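PDB 2P0S: ABC transporter, permease protein, putative from Porphyromonas gingivalis, which probably takes part in ABC-type transport as one domain of a membrane permease, and binds a magnesium ion. Local coordinates for residues Gln61-Glu65 with Leu94-Lys98. Sequence-based numbering, arbitrary orientation.
Sequences QDLLE and LSDKK. With MG (magnesium ion), chain C.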
loop_
_atom_site.group_PDB
_atom_site.type_symbol
_atom_site.label_atom_id
_atom_site.label_comp_id
_atom_site.label_asym_id
_atom_site.label_seq_id
_atom_site.Cartn_x
_atom_site.Cartn_y
_atom_site.Cartn_z
ATOM N N GLN A 61 -2.707 14.707 -17.546
ATOM C CA GLN A 61 -3.821 14.426 -18.434
ATOM C C GLN A 61 -4.722 13.417 -17.719
ATOM O O GLN A 61 -4.318 12.782 -16.721
ATOM C CB GLN A 61 -3.314 13.821 -19.758
ATOM C CG GLN A 61 -4.426 13.643 -20.784
ATOM C CD GLN A 61 -3.928 13.368 -22.210
ATOM O OE1 GLN A 61 -2.732 13.666 -22.533
ATOM N NE2 GLN A 61 -4.813 12.721 -23.087
ATOM N N ASP A 62 -5.994 13.396 -18.148
ATOM C CA ASP A 62 -6.952 12.398 -17.691
ATOM C C ASP A 62 -6.295 11.025 -17.906
ATOM O O ASP A 62 -5.871 10.769 -19.059
ATOM C CB ASP A 62 -8.250 12.529 -18.536
ATOM C CG ASP A 62 -9.349 11.604 -18.021
ATOM O OD1 ASP A 62 -9.033 10.448 -17.681
ATOM O OD2 ASP A 62 -10.503 12.078 -17.825
ATOM N N LEU A 63 -6.219 10.208 -16.849
ATOM C CA LEU A 63 -5.404 8.956 -16.822
ATOM C C LEU A 63 -6.132 7.847 -17.492
ATOM O O LEU A 63 -5.484 6.809 -17.811
ATOM C CB LEU A 63 -4.990 8.542 -15.380
ATOM C CG LEU A 63 -4.138 9.652 -14.763
ATOM C CD1 LEU A 63 -3.771 9.277 -13.334
ATOM C CD2 LEU A 63 -2.735 9.786 -15.525
ATOM N N LEU A 64 -7.393 8.135 -17.805
ATOM C CA LEU A 64 -8.102 7.172 -18.671
ATOM C C LEU A 64 -7.754 7.340 -20.110
ATOM O O LEU A 64 -7.888 6.313 -20.883
ATOM C CB LEU A 64 -9.621 7.234 -18.432
ATOM C CG LEU A 64 -10.239 6.546 -17.198
ATOM C CD1 LEU A 64 -11.785 6.378 -17.159
ATOM C CD2 LEU A 64 -9.623 5.188 -16.963
ATOM N N GLU A 65 -7.455 8.529 -20.595
ATOM C CA GLU A 65 -7.029 8.835 -21.980
ATOM C C GLU A 65 -5.562 8.547 -22.106
ATOM O O GLU A 65 -5.119 7.935 -23.008
ATOM C CB GLU A 65 -7.252 10.328 -22.338
ATOM C CG GLU A 65 -8.683 10.750 -22.192
ATOM C CD GLU A 65 -8.878 12.317 -22.198
ATOM O OE1 GLU A 65 -10.011 12.722 -21.840
ATOM O OE2 GLU A 65 -7.937 13.101 -22.585
ATOM N N LEU A 94 -9.880 4.875 -10.997
ATOM C CA LEU A 94 -10.122 4.830 -12.469
ATOM C C LEU A 94 -10.896 3.584 -12.802
ATOM O O LEU A 94 -11.749 3.670 -13.700
ATOM C CB LEU A 94 -8.777 4.823 -13.264
ATOM C CG LEU A 94 -7.992 6.146 -12.955
ATOM C CD1 LEU A 94 -6.507 5.833 -13.393
ATOM C CD2 LEU A 94 -8.555 7.251 -13.807
ATOM N N SER A 95 -10.532 2.471 -12.146
ATOM C CA SER A 95 -11.290 1.194 -12.356
ATOM C C SER A 95 -12.780 1.377 -12.005
ATOM O O SER A 95 -13.733 1.138 -12.785
ATOM C CB SER A 95 -10.682 0.115 -11.518
ATOM O OG SER A 95 -9.341 -0.141 -12.034
ATOM N N ASP A 96 -12.994 1.911 -10.814
ATOM C CA ASP A 96 -14.347 2.163 -10.379
ATOM C C ASP A 96 -15.137 3.137 -11.271
ATOM O O ASP A 96 -16.399 2.999 -11.362
ATOM C CB ASP A 96 -14.333 2.776 -8.940
ATOM C CG ASP A 96 -14.053 1.763 -7.868
ATOM O OD1 ASP A 96 -13.917 0.542 -8.146
ATOM O OD2 ASP A 96 -13.957 2.199 -6.678
ATOM N N LYS A 97 -14.462 4.185 -11.804
ATOM C CA LYS A 97 -15.114 5.104 -12.676
ATOM C C LYS A 97 -15.561 4.339 -13.922
ATOM O O LYS A 97 -16.671 4.597 -14.412
ATOM C CB LYS A 97 -14.158 6.207 -13.070
ATOM C CG LYS A 97 -14.745 7.219 -13.958
ATOM C CD LYS A 97 -13.909 8.550 -13.924
ATOM C CE LYS A 97 -14.601 9.657 -14.701
ATOM N NZ LYS A 97 -13.596 10.762 -14.928
ATOM N N LYS A 98 -14.694 3.487 -14.449
ATOM C CA LYS A 98 -15.099 2.719 -15.662
ATOM C C LYS A 98 -16.207 1.742 -15.332
ATOM O O LYS A 98 -17.172 1.598 -16.078
ATOM C CB LYS A 98 -13.936 1.934 -16.222
ATOM C CG LYS A 98 -12.895 2.783 -16.962
ATOM C CD LYS A 98 -11.731 1.901 -17.428
ATOM C CE LYS A 98 -11.853 1.595 -18.902
ATOM N NZ LYS A 98 -10.406 1.726 -19.397
HETATM MG MG MG C . -11.500 13.784 -18.050
HETATM O O HOH W 1 -10.180 10.059 -14.887
HETATM O O HOH W 2 -12.382 10.162 -17.259
HETATM O O HOH W 3 -10.639 14.332 -19.854
HETATM O O HOH W 4 -12.663 13.398 -16.355
HETATM O O HOH W 5 -13.008 12.716 -19.108
HETATM O O HOH W 6 -12.666 15.600 -18.543
HETATM O O HOH W 7 -10.062 15.150 -17.012
#
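Asp-62 OD2 is gripped from two directions, by a magnesium ion at 2.0 Å and by a water that donates to it and accepts from Lys-97 NZ; this is the tighter of the water links, a second water joining Asp-62 OD1 to NZ only weakly. The aspartate also heads an Asx turn: OD1 takes the backbone N-H of Leu-64 at 2.8 Å, nearly in line with its own C-O bond. With CG anti to the backbone N (chi1 -174°), the carboxylate folds back over the turn, one oxygen tied to the main chain and the other left for the metal. Five waters complete an octahedral shell, and Glu-65 OE1 steadies one of them in the second shell. The short, forked side chain of aspartate suits both duties. Lys-97 stretches out almost straight from helix 80-100, but its NZ stops 4.4 Å from Asp-62 OD2, close enough for water-mediated and electrostatic attraction without a direct salt bridge; its ion-pair partner is Glu-20.

Beside the metal site, the loop between strands 55-59 and 70-74 rests on the helix through leucines. Leucine, apolar and forked at CG, lets Leu-94 divide its branches: CD1 meets Leu-63 CB at 3.7 Å, while CD2 lies against CG and CD2 of Leu-64. Leu-64 and Leu-94 run past each other in opposite directions, which brings Leu-64 CD2 to 3.8 Å from Leu-94 CB. Ile-116 of the second subunit packs on both Leu-64 and Leu-94, so the apolar patch is shared with the dimer interface. Lys-98 contributes its aliphatic stem rather than its charge, with CG resting 3.8 Å from Leu-64 CD1 and CD lying beside Leu-64 CD2.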